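PDB 5YS9: acyl-coenzyme A oxidase 3 from Yarrowia lipolytica, which oxidises acyl-CoA thioesters to trans-2-enoyl-CoA with FAD and molecular oxygen, releasing hydrogen peroxide in peroxisomal fatty acid beta-oxidation. Local coordinates for residues L68-D73 and S640-N645; R31-F36 and V626-A631. One frame throughout, in Å; residues are numbered along the deposited sequence.

Contact 1 of 2, residues L68-D73 and S640-N645; sequences LNVSGD and SDWFIN
Trp642 and Asn645, one on the short helix 641-644 and the other just past its end, receive Val70, the first residue of a type I beta turn that runs to Asp73. The turn lies in the loop between helices 49-63 and 78-92, so the pair joins the N-terminal helical region of the acyl-CoA oxidase fold to its C-terminal helical region. The case illustrates how a loop can be seated by one branched side chain between two flat groups.

The apolar part rests on Val70 CG2. This methyl stands 4.1 Å above one face of the indole of Trp642, displaced toward the rim of the ring, and 4.2 Å from its CE2. The first torsion of Trp642 sets CG anti to the backbone N (-172°), which carries the indole out to the loop. At the benzo edge Trp642 CZ2 meets Leu68 CB at 4.4 Å, and Val114 also packs on both Trp642 and Val70. Within the helix segment, Trp642 CE3 lies over the centre of the Phe643 ring, 3.7 Å above its plane, so the edge of the indole meets the face of its own neighbour's ring.

Polar contacts are fewer. Trp642 NE1 points a weak, bent hydrogen bond at Asn69 OD1, 3.5 Å long with an N-H...O angle of 139°, and the two flat groups are turned 49° apart. Leu68 O lies near the indole plane at the ring edge, 3.8 Å from Trp642 CZ2. The turn is also held by Ser71 OG, which bonds to Lys662.

The amide of Asn645 also comes up against the same valine methyl: Asn645 OD1 is 3.3 Å from Val70 CG2.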
loop_
_atom_site.group_PDB
_atom_site.type_symbol
_atom_site.label_atom_id
_atom_site.label_comp_id
_atom_site.label_asym_id
_atom_site.label_seq_id
_atom_site.Cartn_x
_atom_site.Cartn_y
_atom_site.Cartn_z
ATOM N N LEU A 68 25.107 1.137 14.188
ATOM C CA LEU A 68 23.785 1.543 13.714
ATOM C C LEU A 68 23.580 1.782 12.213
ATOM O O LEU A 68 22.465 1.753 11.753
ATOM C CB LEU A 68 23.270 2.739 14.500
ATOM C CG LEU A 68 23.185 2.537 16.005
ATOM C CD1 LEU A 68 22.438 3.681 16.654
ATOM C CD2 LEU A 68 22.558 1.209 16.352
ATOM N N ASN A 69 24.645 1.927 11.458
ATOM C CA ASN A 69 24.545 2.429 10.109
ATOM C C ASN A 69 23.560 1.628 9.260
ATOM O O ASN A 69 23.637 0.422 9.169
ATOM C CB ASN A 69 25.947 2.362 9.524
ATOM C CG ASN A 69 26.022 2.820 8.104
ATOM O OD1 ASN A 69 25.942 3.990 7.821
ATOM N ND2 ASN A 69 26.217 1.891 7.205
ATOM N N VAL A 70 22.650 2.333 8.608
ATOM C CA VAL A 70 21.570 1.719 7.875
ATOM C C VAL A 70 21.875 1.647 6.401
ATOM O O VAL A 70 21.172 0.969 5.672
ATOM C CB VAL A 70 20.224 2.425 8.140
ATOM C CG1 VAL A 70 19.819 2.184 9.585
ATOM C CG2 VAL A 70 20.287 3.916 7.817
ATOM N N SER A 71 22.955 2.278 5.970
ATOM C CA SER A 71 23.258 2.384 4.527
ATOM C C SER A 71 23.099 1.054 3.695
ATOM O O SER A 71 22.617 1.086 2.571
ATOM C CB SER A 71 24.633 2.980 4.340
ATOM O OG SER A 71 25.151 2.515 3.108
ATOM N N GLY A 72 23.455 -0.088 4.267
ATOM C CA GLY A 72 23.409 -1.368 3.544
ATOM C C GLY A 72 22.307 -2.310 3.951
ATOM O O GLY A 72 22.328 -3.476 3.580
ATOM N N ASP A 73 21.313 -1.805 4.683
ATOM C CA ASP A 73 20.237 -2.645 5.183
ATOM C C ASP A 73 19.278 -3.121 4.062
ATOM O O ASP A 73 18.602 -4.132 4.238
ATOM C CB ASP A 73 19.448 -1.935 6.300
ATOM C CG ASP A 73 20.240 -1.739 7.596
ATOM O OD1 ASP A 73 21.438 -2.035 7.669
ATOM O OD2 ASP A 73 19.655 -1.262 8.571
ATOM N N SER A 640 19.336 14.711 8.018
ATOM C CA SER A 640 20.571 14.498 7.295
ATOM C C SER A 640 20.368 13.367 6.281
ATOM O O SER A 640 19.360 12.628 6.310
ATOM C CB SER A 640 21.721 14.143 8.246
ATOM O OG SER A 640 21.464 12.901 8.892
ATOM N N ASP A 641 21.346 13.235 5.389
ATOM C CA ASP A 641 21.249 12.272 4.359
ATOM C C ASP A 641 21.185 10.850 4.977
ATOM O O ASP A 641 20.599 9.935 4.408
ATOM C CB ASP A 641 22.432 12.401 3.422
ATOM C CG ASP A 641 22.346 13.598 2.491
ATOM O OD1 ASP A 641 21.271 14.204 2.373
ATOM O OD2 ASP A 641 23.383 13.889 1.825
ATOM N N TRP A 642 21.766 10.672 6.153
ATOM C CA TRP A 642 21.727 9.379 6.809
ATOM C C TRP A 642 20.289 8.974 7.145
ATOM O O TRP A 642 19.955 7.794 6.959
ATOM C CB TRP A 642 22.600 9.418 8.035
ATOM C CG TRP A 642 22.849 8.100 8.755
ATOM C CD1 TRP A 642 23.894 7.242 8.555
ATOM C CD2 TRP A 642 22.055 7.533 9.828
ATOM N NE1 TRP A 642 23.789 6.202 9.410
ATOM C CE2 TRP A 642 22.681 6.350 10.210
ATOM C CE3 TRP A 642 20.875 7.916 10.475
ATOM C CZ2 TRP A 642 22.174 5.519 11.217
ATOM C CZ3 TRP A 642 20.363 7.096 11.514
ATOM C CH2 TRP A 642 21.030 5.921 11.873
ATOM N N PHE A 643 19.449 9.940 7.590
ATOM C CA PHE A 643 18.005 9.685 7.939
ATOM C C PHE A 643 17.112 9.547 6.720
ATOM O O PHE A 643 16.092 8.818 6.744
ATOM C CB PHE A 643 17.403 10.754 8.886
ATOM C CG PHE A 643 17.826 10.595 10.306
ATOM C CD1 PHE A 643 17.139 9.762 11.150
ATOM C CD2 PHE A 643 18.962 11.216 10.776
ATOM C CE1 PHE A 643 17.566 9.568 12.472
ATOM C CE2 PHE A 643 19.387 11.046 12.086
ATOM C CZ PHE A 643 18.690 10.223 12.934
ATOM N N ILE A 644 17.476 10.272 5.677
ATOM C CA ILE A 644 16.814 10.190 4.404
ATOM C C ILE A 644 17.001 8.818 3.797
ATOM O O ILE A 644 16.071 8.240 3.283
ATOM C CB ILE A 644 17.373 11.270 3.457
ATOM C CG1 ILE A 644 16.972 12.654 3.955
ATOM C CG2 ILE A 644 16.921 11.054 2.026
ATOM C CD1 ILE A 644 15.546 13.015 3.663
ATOM N N ASN A 645 18.232 8.330 3.837
ATOM C CA ASN A 645 18.577 6.980 3.438
ATOM C C ASN A 645 18.044 6.620 2.064
ATOM O O ASN A 645 17.576 5.518 1.852
ATOM C CB ASN A 645 18.164 5.955 4.486
ATOM C CG ASN A 645 19.005 4.695 4.441
ATOM O OD1 ASN A 645 18.638 3.692 4.999
ATOM N ND2 ASN A 645 20.132 4.753 3.777
#

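Contact 2 of 2, residues R31-F36 and V626-A631; sequences RAKVKF and VRDQVA
Gln629 reaches over to residues 33-35 and uses both ends of its amide on the backbone there. Gln629 OE1 accepts from Lys35 N at 2.6 Å, a nearly straight bond (159°) in the carbonyl plane and on a lone pair. Gln629 NE2 donates to Lys33 O at 3.0 Å, approaching from above the plane of that carbonyl, and its second N-H goes to Asp628 OD2 at 3.1 Å, close to the plane of the amide. The Gln629 side chain bends at chi2 (-69°), which folds the amide back against the loop, and Lys35 CD crosses it 3.4 Å from Gln629 NE2. Since three bonds fix this amide, an alanine here would probably leave Lys33 O, Lys35 N and Asp628 OD2 without these partners.

The site lies where helix 609-628 breaks before helix 630-635, with Gln629 at the N-cap of the second. Facing it is the type I beta turn Arg31-Val34, which begins at the last residue of helix 23-31; Val34 CG2 packs on Ala631 CB at 4.2 Å.

Waters add to this: one donates to both Lys33 O and Asp628 OD2, acceptors that Gln629 NE2 already serves. Another accepts from Lys33 NZ and donates to Asp628 OD1, sitting over the centre of the Arg627 guanidinium. Lys33 NZ comes over a face of that group, 3.8 Å from Arg627 NH1, and this pairing of like charges is probably eased by Glu30, which forms salt bridges with both; Arg627 NH1 has another with Asp347.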
loop_
_atom_site.group_PDB
_atom_site.type_symbol
_atom_site.label_atom_id
_atom_site.label_comp_id
_atom_site.label_asym_id
_atom_site.label_seq_id
_atom_site.Cartn_x
_atom_site.Cartn_y
_atom_site.Cartn_z
ATOM N N ARG A 31 15.940 26.621 -3.104
ATOM C CA ARG A 31 16.374 27.083 -1.804
ATOM C C ARG A 31 16.422 28.601 -1.789
ATOM O O ARG A 31 16.122 29.242 -0.797
ATOM C CB ARG A 31 17.710 26.459 -1.425
ATOM C CG ARG A 31 17.585 25.415 -0.339
ATOM C CD ARG A 31 18.741 24.441 -0.305
ATOM N NE ARG A 31 18.328 23.174 0.272
ATOM C CZ ARG A 31 18.660 21.980 -0.188
ATOM N NH1 ARG A 31 18.209 20.907 0.416
ATOM N NH2 ARG A 31 19.440 21.863 -1.239
ATOM N N ALA A 32 16.795 29.160 -2.925
ATOM C CA ALA A 32 16.918 30.588 -3.118
ATOM C C ALA A 32 15.604 31.354 -2.943
ATOM O O ALA A 32 15.621 32.539 -2.688
ATOM C CB ALA A 32 17.521 30.873 -4.480
ATOM N N LYS A 33 14.475 30.692 -3.133
ATOM C CA LYS A 33 13.134 31.341 -2.991
ATOM C C LYS A 33 12.638 31.490 -1.546
ATOM O O LYS A 33 11.762 32.282 -1.253
ATOM C CB LYS A 33 12.076 30.533 -3.756
ATOM C CG LYS A 33 12.443 30.338 -5.210
ATOM C CD LYS A 33 11.525 29.353 -5.878
ATOM C CE LYS A 33 11.769 29.331 -7.372
ATOM N NZ LYS A 33 10.861 28.304 -7.933
ATOM N N VAL A 34 13.185 30.691 -0.651
ATOM C CA VAL A 34 12.643 30.530 0.685
ATOM C C VAL A 34 12.588 31.875 1.414
ATOM O O VAL A 34 13.576 32.572 1.463
ATOM C CB VAL A 34 13.489 29.471 1.421
ATOM C CG1 VAL A 34 13.366 29.560 2.935
ATOM C CG2 VAL A 34 13.085 28.094 0.914
ATOM N N LYS A 35 11.433 32.234 1.976
ATOM C CA LYS A 35 11.248 33.584 2.566
ATOM C C LYS A 35 11.371 33.645 4.057
ATOM O O LYS A 35 11.476 34.711 4.610
ATOM C CB LYS A 35 9.910 34.177 2.159
ATOM C CG LYS A 35 9.981 34.847 0.795
ATOM C CD LYS A 35 8.684 34.662 0.023
ATOM C CE LYS A 35 8.187 35.953 -0.574
ATOM N NZ LYS A 35 7.041 35.605 -1.447
ATOM N N PHE A 36 11.415 32.499 4.704
ATOM C CA PHE A 36 11.524 32.424 6.149
ATOM C C PHE A 36 12.851 31.790 6.518
ATOM O O PHE A 36 13.462 31.097 5.710
ATOM C CB PHE A 36 10.351 31.642 6.756
ATOM C CG PHE A 36 10.119 30.287 6.141
ATOM C CD1 PHE A 36 10.737 29.169 6.648
ATOM C CD2 PHE A 36 9.228 30.135 5.083
ATOM C CE1 PHE A 36 10.485 27.915 6.107
ATOM C CE2 PHE A 36 8.994 28.891 4.525
ATOM C CZ PHE A 36 9.623 27.774 5.032
ATOM N N VAL A 626 2.303 27.175 -1.652
ATOM C CA VAL A 626 3.080 26.208 -0.932
ATOM C C VAL A 626 4.266 25.744 -1.791
ATOM O O VAL A 626 5.422 25.728 -1.311
ATOM C CB VAL A 626 2.169 25.083 -0.417
ATOM C CG1 VAL A 626 2.953 23.875 0.051
ATOM C CG2 VAL A 626 1.334 25.635 0.729
ATOM N N ARG A 627 4.003 25.448 -3.059
ATOM C CA ARG A 627 5.050 25.072 -3.980
ATOM C C ARG A 627 6.234 26.015 -4.050
ATOM O O ARG A 627 7.364 25.563 -4.191
ATOM C CB ARG A 627 4.484 24.910 -5.370
ATOM C CG ARG A 627 5.544 24.506 -6.388
ATOM C CD ARG A 627 6.037 25.700 -7.176
ATOM N NE ARG A 627 7.069 25.381 -8.132
ATOM C CZ ARG A 627 8.356 25.231 -7.822
ATOM N NH1 ARG A 627 9.226 24.986 -8.784
ATOM N NH2 ARG A 627 8.786 25.323 -6.552
ATOM N N ASP A 628 5.991 27.310 -3.946
ATOM C CA ASP A 628 7.053 28.291 -4.045
ATOM C C ASP A 628 8.063 28.108 -2.931
ATOM O O ASP A 628 9.244 28.293 -3.124
ATOM C CB ASP A 628 6.482 29.700 -4.019
ATOM C CG ASP A 628 7.505 30.746 -4.361
ATOM O OD1 ASP A 628 7.969 30.761 -5.504
ATOM O OD2 ASP A 628 7.851 31.557 -3.497
ATOM N N GLN A 629 7.574 27.758 -1.755
ATOM C CA GLN A 629 8.389 27.651 -0.565
ATOM C C GLN A 629 8.761 26.225 -0.203
ATOM O O GLN A 629 9.163 25.962 0.908
ATOM C CB GLN A 629 7.689 28.315 0.620
ATOM C CG GLN A 629 7.438 29.803 0.465
ATOM C CD GLN A 629 8.699 30.624 0.484
ATOM O OE1 GLN A 629 9.419 30.659 1.462
ATOM N NE2 GLN A 629 8.964 31.294 -0.601
ATOM N N VAL A 630 8.627 25.301 -1.137
ATOM C CA VAL A 630 8.700 23.881 -0.829
ATOM C C VAL A 630 10.014 23.434 -0.203
ATOM O O VAL A 630 10.021 22.593 0.671
ATOM C CB VAL A 630 8.426 23.032 -2.076
ATOM C CG1 VAL A 630 9.496 23.263 -3.112
ATOM C CG2 VAL A 630 8.339 21.566 -1.716
ATOM N N ALA A 631 11.122 23.987 -0.655
ATOM C CA ALA A 631 12.413 23.666 -0.095
ATOM C C ALA A 631 12.510 24.054 1.366
ATOM O O ALA A 631 13.142 23.371 2.130
ATOM C CB ALA A 631 13.513 24.318 -0.894
HETATM O O HOH W 1 8.095 28.896 -8.078
HETATM O O HOH W 2 10.066 33.396 -3.327
#

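How the contacts relate
Followed from the N terminus, the chain first passes 31-36, the loop between helices 23-31 and 38-46, and then 68-73, the loop between helices 49-63 and 78-92. It next runs through the beta-rich middle region and the long helices before reaching 626-631 and, soon after, 640-645. Contact 2 thus closes a loop of 589 intervening residues and contact 1 one of 566; the two cross rather than nest. Both bring an N-terminal interhelical loop to the C-terminal helices, at centres about 26 Å apart, and both have side chains on helix 300-330. Tyr651 is a partner to each, through Arg31 and Asp641.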